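Local coordinates for protein Amuc_1102 (Akkermansia muciniphila, PDB 7DSZ) that is of unconfirmed function but adopts an immunoglobulin-like fold related to archaeal type IV pilus proteins, and may therefore belong to a pilus-like system, at residues 66-80 / 92-105. Numbering follows the deposited sequence. Where two conformers were deposited one is given.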
ATOM      1  N   PRO C  66     -27.994  13.000  -7.590  1.00 20.95           N
ATOM      2  CA  PRO C  66     -26.972  14.012  -7.293  1.00 24.25           C
ATOM      3  C   PRO C  66     -26.558  14.745  -8.559  1.00 21.30           C
ATOM      4  O   PRO C  66     -26.419  14.148  -9.623  1.00 21.08           O
ATOM      5  CB  PRO C  66     -25.813  13.197  -6.700  1.00 22.53           C
ATOM      6  CG  PRO C  66     -25.997  11.818  -7.252  1.00 24.54           C
ATOM      7  CD  PRO C  66     -27.505  11.628  -7.379  1.00 19.65           C
ATOM      8  N   LYS C  67     -26.384  16.066  -8.422  1.00 21.91           N
ATOM      9  CA  LYS C  67     -26.041  16.891  -9.575  0.50 26.41           C
ATOM     10  C   LYS C  67     -24.741  16.441 -10.229  1.00 26.33           C
ATOM     11  O   LYS C  67     -24.617  16.493 -11.462  1.00 25.63           O
ATOM     12  CB  LYS C  67     -25.940  18.360  -9.162  0.50 28.64           C
ATOM     13  CG  LYS C  67     -27.257  18.950  -8.673  0.50 29.15           C
ATOM     14  CD  LYS C  67     -28.372  18.683  -9.663  0.50 33.66           C
ATOM     15  CE  LYS C  67     -29.679  19.301  -9.196  0.50 33.91           C
ATOM     16  NZ  LYS C  67     -30.813  18.869 -10.053  0.50 46.99           N
ATOM     17  N   SER C  68     -23.781  15.965  -9.434  1.00 24.96           N
ATOM     18  CA  SER C  68     -22.494  15.517  -9.948  1.00 24.56           C
ATOM     19  C   SER C  68     -22.575  14.184 -10.681  1.00 24.32           C
ATOM     20  O   SER C  68     -21.617  13.819 -11.373  1.00 26.31           O
ATOM     21  CB  SER C  68     -21.481  15.418  -8.794  1.00 21.98           C
ATOM     22  OG  SER C  68     -21.715  14.247  -7.997  1.00 21.89           O
ATOM     23  N   GLY C  69     -23.671  13.442 -10.535  1.00 20.55           N
ATOM     24  CA  GLY C  69     -23.767  12.123 -11.124  1.00 21.17           C
ATOM     25  C   GLY C  69     -23.114  11.029 -10.312  1.00 18.70           C
ATOM     26  O   GLY C  69     -23.054   9.881 -10.783  1.00 21.43           O
ATOM     27  N   TYR C  70     -22.637  11.350  -9.111  1.00 18.85           N
ATOM     28  CA  TYR C  70     -21.893  10.422  -8.266  1.00 20.06           C
ATOM     29  C   TYR C  70     -22.329  10.584  -6.821  1.00 18.71           C
ATOM     30  O   TYR C  70     -22.772  11.659  -6.405  1.00 22.76           O
ATOM     31  CB  TYR C  70     -20.389  10.698  -8.305  1.00 17.60           C
ATOM     32  CG  TYR C  70     -19.659  10.363  -9.567  1.00 19.27           C
ATOM     33  CD1 TYR C  70     -19.725  11.190 -10.688  1.00 19.39           C
ATOM     34  CD2 TYR C  70     -18.851   9.241  -9.620  1.00 22.22           C
ATOM     35  CE1 TYR C  70     -19.004  10.880 -11.841  1.00 23.14           C
ATOM     36  CE2 TYR C  70     -18.144   8.917 -10.759  1.00 21.65           C
ATOM     37  CZ  TYR C  70     -18.221   9.741 -11.867  1.00 22.74           C
ATOM     38  OH  TYR C  70     -17.505   9.395 -12.996  1.00 23.61           O
ATOM     39  N   ILE C  71     -22.157   9.519  -6.038  1.00 20.83           N
ATOM     40  CA  ILE C  71     -22.289   9.604  -4.588  1.00 16.43           C
ATOM     41  C   ILE C  71     -20.899   9.488  -3.967  1.00 23.02           C
ATOM     42  O   ILE C  71     -19.954   8.967  -4.574  1.00 21.35           O
ATOM     43  CB  ILE C  71     -23.242   8.544  -3.994  1.00 19.90           C
ATOM     44  CG1 ILE C  71     -22.724   7.123  -4.252  1.00 18.58           C
ATOM     45  CG2 ILE C  71     -24.672   8.727  -4.547  1.00 22.31           C
ATOM     46  CD1 ILE C  71     -23.581   6.011  -3.599  1.00 17.20           C
ATOM     47  N   ASP C  72     -20.792   9.979  -2.727  1.00 19.22           N
ATOM     48  CA  ASP C  72     -19.504  10.042  -2.037  1.00 18.32           C
ATOM     49  C   ASP C  72     -18.857   8.673  -1.898  1.00 19.08           C
ATOM     50  O   ASP C  72     -17.659   8.515  -2.166  1.00 19.14           O
ATOM     51  CB  ASP C  72     -19.676  10.644  -0.646  1.00 21.17           C
ATOM     52  CG  ASP C  72     -19.819  12.139  -0.669  1.00 32.71           C
ATOM     53  OD1 ASP C  72     -19.233  12.790  -1.564  1.00 24.63           O
ATOM     54  OD2 ASP C  72     -20.505  12.654   0.236  1.00 28.98           O
ATOM     55  N   ALA C  73     -19.612   7.685  -1.407  1.00 21.04           N
ATOM     56  CA  ALA C  73     -19.025   6.395  -1.042  1.00 18.51           C
ATOM     57  C   ALA C  73     -20.117   5.355  -0.856  1.00 19.99           C
ATOM     58  O   ALA C  73     -21.277   5.683  -0.617  1.00 21.07           O
ATOM     59  CB  ALA C  73     -18.196   6.481   0.243  1.00 21.34           C
ATOM     60  N   LEU C  74     -19.708   4.087  -0.952  1.00 18.96           N
ATOM     61  CA  LEU C  74     -20.507   2.924  -0.589  1.00 16.67           C
ATOM     62  C   LEU C  74     -19.569   1.950   0.090  1.00 21.88           C
ATOM     63  O   LEU C  74     -18.443   1.749  -0.380  1.00 19.79           O
ATOM     64  CB  LEU C  74     -21.110   2.217  -1.809  1.00 19.15           C
ATOM     65  CG  LEU C  74     -22.303   2.775  -2.544  1.00 22.38           C
ATOM     66  CD1 LEU C  74     -22.616   1.848  -3.703  1.00 20.55           C
ATOM     67  CD2 LEU C  74     -23.487   2.857  -1.553  1.00 20.32           C
ATOM     68  N   THR C  75     -20.025   1.318   1.162  1.00 21.38           N
ATOM     69  CA  THR C  75     -19.220   0.300   1.826  1.00 16.95           C
ATOM     70  C   THR C  75     -19.757  -1.080   1.474  1.00 19.47           C
ATOM     71  O   THR C  75     -20.944  -1.359   1.671  1.00 21.05           O
ATOM     72  CB  THR C  75     -19.208   0.521   3.339  1.00 21.27           C
ATOM     73  OG1 THR C  75     -18.530   1.750   3.619  1.00 24.01           O
ATOM     74  CG2 THR C  75     -18.471  -0.613   4.039  1.00 25.70           C
ATOM     75  N   PHE C  76     -18.899  -1.923   0.916  1.00 18.46           N
ATOM     76  CA  PHE C  76     -19.241  -3.304   0.599  1.00 16.83           C
ATOM     77  C   PHE C  76     -18.627  -4.206   1.655  1.00 20.33           C
ATOM     78  O   PHE C  76     -17.420  -4.148   1.884  1.00 21.31           O
ATOM     79  CB  PHE C  76     -18.705  -3.702  -0.779  1.00 17.17           C
ATOM     80  CG  PHE C  76     -19.581  -3.278  -1.916  1.00 17.31           C
ATOM     81  CD1 PHE C  76     -19.783  -1.930  -2.183  1.00 17.25           C
ATOM     82  CD2 PHE C  76     -20.199  -4.222  -2.718  1.00 17.08           C
ATOM     83  CE1 PHE C  76     -20.591  -1.529  -3.242  1.00 17.43           C
ATOM     84  CE2 PHE C  76     -21.018  -3.827  -3.782  1.00 18.45           C
ATOM     85  CZ  PHE C  76     -21.214  -2.466  -4.033  1.00 17.26           C
ATOM     86  N   LYS C  77     -19.444  -5.054   2.273  1.00 17.78           N
ATOM     87  CA  LYS C  77     -18.951  -6.043   3.226  1.00 17.61           C
ATOM     88  C   LYS C  77     -19.081  -7.417   2.585  1.00 18.02           C
ATOM     89  O   LYS C  77     -20.179  -7.815   2.179  1.00 19.07           O
ATOM     90  CB  LYS C  77     -19.720  -5.961   4.544  1.00 18.15           C
ATOM     91  CG  LYS C  77     -19.521  -4.639   5.249  1.00 22.49           C
ATOM     92  CD  LYS C  77     -20.387  -4.524   6.510  1.00 25.54           C
ATOM     93  CE  LYS C  77     -19.970  -3.302   7.347  1.00 33.98           C
ATOM     94  NZ  LYS C  77     -20.834  -3.153   8.561  1.00 33.38           N
ATOM     95  N   PHE C  78     -17.952  -8.108   2.441  1.00 16.75           N
ATOM     96  CA  PHE C  78     -17.913  -9.429   1.836  1.00 18.28           C
ATOM     97  C   PHE C  78     -17.762 -10.491   2.919  1.00 17.09           C
ATOM     98  O   PHE C  78     -16.934 -10.342   3.818  1.00 17.93           O
ATOM     99  CB  PHE C  78     -16.741  -9.558   0.867  1.00 18.21           C
ATOM    100  CG  PHE C  78     -16.833  -8.655  -0.335  1.00 14.18           C
ATOM    101  CD1 PHE C  78     -16.420  -7.332  -0.239  1.00 14.41           C
ATOM    102  CD2 PHE C  78     -17.302  -9.131  -1.544  1.00 17.57           C
ATOM    103  CE1 PHE C  78     -16.475  -6.494  -1.345  1.00 17.87           C
ATOM    104  CE2 PHE C  78     -17.369  -8.306  -2.665  1.00 21.07           C
ATOM    105  CZ  PHE C  78     -16.947  -6.990  -2.564  1.00 18.94           C
ATOM    106  N   TYR C  79     -18.539 -11.568   2.800  1.00 18.73           N
ATOM    107  CA  TYR C  79     -18.475 -12.714   3.703  1.00 20.06           C
ATOM    108  C   TYR C  79     -18.306 -13.961   2.859  1.00 19.31           C
ATOM    109  O   TYR C  79     -19.146 -14.242   1.994  1.00 20.59           O
ATOM    110  CB  TYR C  79     -19.748 -12.848   4.550  1.00 21.90           C
ATOM    111  CG  TYR C  79     -20.120 -11.603   5.315  1.00 21.43           C
ATOM    112  CD1 TYR C  79     -20.925 -10.632   4.733  1.00 21.49           C
ATOM    113  CD2 TYR C  79     -19.690 -11.408   6.619  1.00 22.46           C
ATOM    114  CE1 TYR C  79     -21.284  -9.495   5.420  1.00 21.57           C
ATOM    115  CE2 TYR C  79     -20.041 -10.265   7.322  1.00 24.91           C
ATOM    116  CZ  TYR C  79     -20.841  -9.311   6.710  1.00 27.75           C
ATOM    117  OH  TYR C  79     -21.209  -8.166   7.383  1.00 29.15           O
ATOM    118  N   ILE C  80     -17.250 -14.721   3.124  1.00 20.50           N
ATOM    119  CA  ILE C  80     -16.962 -15.937   2.381  0.50 20.24           C
ATOM    120  C   ILE C  80     -16.675 -17.047   3.384  1.00 21.15           C
ATOM    121  O   ILE C  80     -15.885 -16.865   4.315  1.00 20.72           O
ATOM    122  CB  ILE C  80     -15.787 -15.739   1.403  0.50 23.35           C
ATOM    123  CG1 ILE C  80     -16.212 -14.780   0.277  0.50 22.70           C
ATOM    124  CG2 ILE C  80     -15.328 -17.082   0.833  0.50 22.98           C
ATOM    125  CD1 ILE C  80     -15.060 -14.130  -0.491  0.50 22.65           C
ATOM    126  N   LEU C  92     -14.503 -21.764   8.120  1.00 29.16           N
ATOM    127  CA  LEU C  92     -13.871 -20.470   8.331  1.00 25.33           C
ATOM    128  C   LEU C  92     -14.725 -19.394   7.675  1.00 22.06           C
ATOM    129  O   LEU C  92     -15.137 -19.551   6.530  1.00 26.90           O
ATOM    130  CB  LEU C  92     -12.459 -20.447   7.737  1.00 24.77           C
ATOM    131  CG  LEU C  92     -11.497 -21.438   8.394  1.00 27.99           C
ATOM    132  CD1 LEU C  92     -10.137 -21.393   7.719  1.00 29.45           C
ATOM    133  CD2 LEU C  92     -11.389 -21.143   9.894  1.00 27.88           C
ATOM    134  N   LYS C  93     -14.992 -18.321   8.401  1.00 26.90           N
ATOM    135  CA  LYS C  93     -15.698 -17.169   7.853  1.00 26.73           C
ATOM    136  C   LYS C  93     -14.681 -16.065   7.600  1.00 21.71           C
ATOM    137  O   LYS C  93     -14.041 -15.576   8.537  1.00 24.84           O
ATOM    138  CB  LYS C  93     -16.803 -16.694   8.793  1.00 26.38           C
ATOM    139  CG  LYS C  93     -17.587 -15.505   8.253  1.00 27.17           C
ATOM    140  CD  LYS C  93     -18.899 -15.293   8.998  1.00 30.95           C
ATOM    141  CE  LYS C  93     -18.655 -15.006  10.474  1.00 29.33           C
ATOM    142  NZ  LYS C  93     -19.938 -14.812  11.226  1.00 32.53           N
ATOM    143  N   LEU C  94     -14.521 -15.699   6.331  1.00 22.56           N
ATOM    144  CA  LEU C  94     -13.591 -14.665   5.904  1.00 19.92           C
ATOM    145  C   LEU C  94     -14.373 -13.388   5.627  1.00 20.82           C
ATOM    146  O   LEU C  94     -15.424 -13.431   4.980  1.00 20.82           O
ATOM    147  CB  LEU C  94     -12.841 -15.100   4.646  1.00 20.13           C
ATOM    148  CG  LEU C  94     -12.310 -16.532   4.658  1.00 23.30           C
ATOM    149  CD1 LEU C  94     -11.523 -16.771   3.372  1.00 21.48           C
ATOM    150  CD2 LEU C  94     -11.454 -16.804   5.908  1.00 21.44           C
ATOM    151  N   TYR C  95     -13.866 -12.264   6.115  1.00 19.00           N
ATOM    152  CA  TYR C  95     -14.594 -11.003   6.048  1.00 18.73           C
ATOM    153  C   TYR C  95     -13.718  -9.909   5.466  1.00 20.46           C
ATOM    154  O   TYR C  95     -12.523  -9.832   5.772  1.00 22.01           O
ATOM    155  CB  TYR C  95     -15.051 -10.588   7.435  1.00 21.52           C
ATOM    156  CG  TYR C  95     -15.628  -9.188   7.550  1.00 20.28           C
ATOM    157  CD1 TYR C  95     -16.953  -8.935   7.191  1.00 22.58           C
ATOM    158  CD2 TYR C  95     -14.880  -8.141   8.074  1.00 24.34           C
ATOM    159  CE1 TYR C  95     -17.511  -7.668   7.334  1.00 21.53           C
ATOM    160  CE2 TYR C  95     -15.429  -6.864   8.215  1.00 26.01           C
ATOM    161  CZ  TYR C  95     -16.742  -6.644   7.828  1.00 25.81           C
ATOM    162  OH  TYR C  95     -17.294  -5.399   7.973  1.00 31.84           O
ATOM    163  N   LYS C  96     -14.322  -9.038   4.659  1.00 18.24           N
ATOM    164  CA  LYS C  96     -13.594  -7.879   4.161  1.00 15.61           C
ATOM    165  C   LYS C  96     -14.550  -6.717   3.939  1.00 17.76           C
ATOM    166  O   LYS C  96     -15.620  -6.904   3.353  1.00 19.20           O
ATOM    167  CB  LYS C  96     -12.875  -8.220   2.854  1.00 17.16           C
ATOM    168  CG  LYS C  96     -12.048  -7.076   2.299  1.00 17.75           C
ATOM    169  CD  LYS C  96     -10.831  -6.804   3.177  1.00 18.28           C
ATOM    170  CE  LYS C  96      -9.790  -5.985   2.417  1.00 21.43           C
ATOM    171  NZ  LYS C  96      -8.510  -5.865   3.208  1.00 24.31           N
ATOM    172  N   GLU C  97     -14.151  -5.530   4.398  1.00 16.25           N
ATOM    173  CA  GLU C  97     -14.814  -4.270   4.072  1.00 17.98           C
ATOM    174  C   GLU C  97     -14.037  -3.562   2.973  1.00 18.85           C
ATOM    175  O   GLU C  97     -12.819  -3.380   3.093  1.00 19.58           O
ATOM    176  CB  GLU C  97     -14.884  -3.343   5.282  1.00 24.24           C
ATOM    177  CG  GLU C  97     -16.093  -3.499   6.133  1.00 37.43           C
ATOM    178  CD  GLU C  97     -16.051  -2.598   7.363  1.00 48.58           C
ATOM    179  OE1 GLU C  97     -16.012  -3.134   8.501  1.00 41.66           O
ATOM    180  OE2 GLU C  97     -16.042  -1.358   7.177  1.00 43.12           O
ATOM    181  N   VAL C  98     -14.739  -3.161   1.916  1.00 17.43           N
ATOM    182  CA  VAL C  98     -14.174  -2.347   0.842  1.00 17.70           C
ATOM    183  C   VAL C  98     -15.019  -1.086   0.743  1.00 18.82           C
ATOM    184  O   VAL C  98     -16.220  -1.167   0.453  1.00 19.72           O
ATOM    185  CB  VAL C  98     -14.151  -3.096  -0.500  1.00 18.21           C
ATOM    186  CG1 VAL C  98     -13.480  -2.259  -1.585  1.00 18.31           C
ATOM    187  CG2 VAL C  98     -13.443  -4.449  -0.359  1.00 17.38           C
ATOM    188  N   LYS C  99     -14.408   0.077   0.983  1.00 18.19           N
ATOM    189  CA  LYS C  99     -15.121   1.346   0.857  1.00 15.21           C
ATOM    190  C   LYS C  99     -14.766   1.942  -0.498  1.00 17.02           C
ATOM    191  O   LYS C  99     -13.602   2.263  -0.752  1.00 20.91           O
ATOM    192  CB  LYS C  99     -14.765   2.308   1.990  1.00 19.51           C
ATOM    193  CG  LYS C  99     -15.568   3.616   1.943  1.00 25.18           C
ATOM    194  CD  LYS C  99     -15.234   4.513   3.132  1.00 31.74           C
ATOM    195  CE  LYS C  99     -15.954   5.859   3.040  1.00 39.75           C
ATOM    196  NZ  LYS C  99     -16.945   6.080   4.147  1.00 45.41           N
ATOM    197  N   TYR C 100     -15.759   2.051  -1.372  1.00 17.20           N
ATOM    198  CA  TYR C 100     -15.575   2.659  -2.682  1.00 13.79           C
ATOM    199  C   TYR C 100     -15.921   4.130  -2.583  1.00 18.11           C
ATOM    200  O   TYR C 100     -16.828   4.499  -1.841  1.00 19.28           O
ATOM    201  CB  TYR C 100     -16.473   1.988  -3.723  1.00 14.42           C
ATOM    202  CG  TYR C 100     -16.039   0.602  -4.049  1.00 17.15           C
ATOM    203  CD1 TYR C 100     -14.930   0.377  -4.859  1.00 16.79           C
ATOM    204  CD2 TYR C 100     -16.710  -0.493  -3.518  1.00 17.53           C
ATOM    205  CE1 TYR C 100     -14.522  -0.908  -5.160  1.00 16.74           C
ATOM    206  CE2 TYR C 100     -16.309  -1.783  -3.820  1.00 18.37           C
ATOM    207  CZ  TYR C 100     -15.220  -1.978  -4.630  1.00 17.55           C
ATOM    208  OH  TYR C 100     -14.809  -3.252  -4.929  1.00 17.42           O
ATOM    209  N   VAL C 101     -15.196   4.969  -3.324  1.00 16.38           N
ATOM    210  CA  VAL C 101     -15.481   6.398  -3.335  1.00 17.40           C
ATOM    211  C   VAL C 101     -15.758   6.832  -4.764  1.00 16.38           C
ATOM    212  O   VAL C 101     -15.310   6.202  -5.728  1.00 18.37           O
ATOM    213  CB  VAL C 101     -14.335   7.235  -2.719  1.00 16.28           C
ATOM    214  CG1 VAL C 101     -14.277   7.011  -1.212  1.00 20.06           C
ATOM    215  CG2 VAL C 101     -13.010   6.865  -3.372  1.00 17.50           C
ATOM    216  N   ASN C 102     -16.543   7.905  -4.891  1.00 17.37           N
ATOM    217  CA  ASN C 102     -16.979   8.416  -6.190  1.00 18.36           C
ATOM    218  C   ASN C 102     -17.690   7.323  -6.983  1.00 18.11           C
ATOM    219  O   ASN C 102     -17.228   6.891  -8.036  1.00 18.48           O
ATOM    220  CB  ASN C 102     -15.797   8.954  -7.012  1.00 20.35           C
ATOM    221  CG  ASN C 102     -15.079  10.095  -6.347  1.00 19.20           C
ATOM    222  OD1 ASN C 102     -15.669  10.900  -5.621  1.00 20.97           O
ATOM    223  ND2 ASN C 102     -13.770  10.165  -6.580  1.00 19.22           N
ATOM    224  N   VAL C 103     -18.808   6.849  -6.453  1.00 17.17           N
ATOM    225  CA  VAL C 103     -19.554   5.767  -7.078  1.00 17.65           C
ATOM    226  C   VAL C 103     -20.551   6.406  -8.041  1.00 19.79           C
ATOM    227  O   VAL C 103     -21.382   7.225  -7.598  1.00 18.31           O
ATOM    228  CB  VAL C 103     -20.252   4.880  -6.039  1.00 16.60           C
ATOM    229  CG1 VAL C 103     -20.946   3.722  -6.733  1.00 17.96           C
ATOM    230  CG2 VAL C 103     -19.214   4.332  -5.047  1.00 20.65           C
ATOM    231  N   PRO C 104     -20.462   6.127  -9.338  1.00 19.89           N
ATOM    232  CA  PRO C 104     -21.363   6.767 -10.299  1.00 18.65           C
ATOM    233  C   PRO C 104     -22.770   6.227 -10.130  1.00 20.82           C
ATOM    234  O   PRO C 104     -22.968   5.089  -9.702  1.00 20.39           O
ATOM    235  CB  PRO C 104     -20.773   6.365 -11.656  1.00 23.89           C
ATOM    236  CG  PRO C 104     -20.153   5.046 -11.406  1.00 26.68           C
ATOM    237  CD  PRO C 104     -19.590   5.126  -9.981  1.00 22.04           C
ATOM    238  N   VAL C 105     -23.744   7.071 -10.448  1.00 19.32           N
ATOM    239  CA  VAL C 105     -25.158   6.711 -10.391  1.00 18.86           C
ATOM    240  C   VAL C 105     -25.629   6.387 -11.803  1.00 20.94           C
ATOM    241  O   VAL C 105     -25.234   7.054 -12.770  1.00 23.65           O
ATOM    242  CB  VAL C 105     -25.988   7.855  -9.766  1.00 23.75           C
ATOM    243  CG1 VAL C 105     -27.460   7.507  -9.744  1.00 27.56           C
ATOM    244  CG2 VAL C 105     -25.503   8.162  -8.350  1.00 24.42           C
TER
HETATM  245  O   HOH W   1     -15.525  10.797  -2.941  1.00 23.71           O
HETATM  246  O   HOH W   2     -19.470   4.374   3.058  1.00 24.94           O
HETATM  247  O   HOH W   3     -19.769  -5.344  10.038  1.00 44.50           O
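Phe76 and Tyr100 meet at about a right angle on the inward face of this antiparallel pair of strands. The edge of the Tyr100 ring is turned, off-centre, toward the face of Phe76, with planes at 89° and Tyr100 CD2 3.6 Å from Phe76 CD1. Val98 connects this pair to Phe78: its CG1 sits above one face of Tyr100, toward the rim, while Val98 CG2 reaches Phe78 CE1 at 3.8 Å. Strand 109-115 packs on this apolar row through Ala111 and Val113, and Tyr100 OH is bonded to the backbone of Ser112. Beneath the side chains the backbone is paired regularly, Phe78 N giving a nearly straight bond of 2.8 Å to Lys96 O.

The other face is more open to solvent. Its close-packed exception is Tyr95, which, with CG swung anti to the backbone N (chi1 171°), lays its ring obliquely against Tyr79, Tyr79 CE2 being 3.4 Å from Tyr95 CD1; Trp162 stacks on Tyr79. Tyr95 OH donates to Glu97 OE1 over 2.7 Å and abuts the extended Lys77 chain, whose NZ forms a salt bridge with Glu142. One water links Lys77 NZ to Tyr95 OH; another joins Thr75 OG1 to Lys99 NZ.

Both strands turn a corner at Asp72 and Asn102, where Asn102 N bonds Asp72 O from above the carbonyl plane. Asp72 is hydrogen-bonded to Thr12 and forms a salt bridge with Arg122 of the second subunit, which also hydrogen-bonds Asn102; Asn102 ND2 pairs with Ser119 of that subunit. On the far side of this corner from the long strands, Pro104 CB makes an off-centre CH-pi contact with Tyr70. A hairpin burying its apolar face against a second sheet is characteristic of the immunoglobulin-like beta sandwich, the fold of this protein.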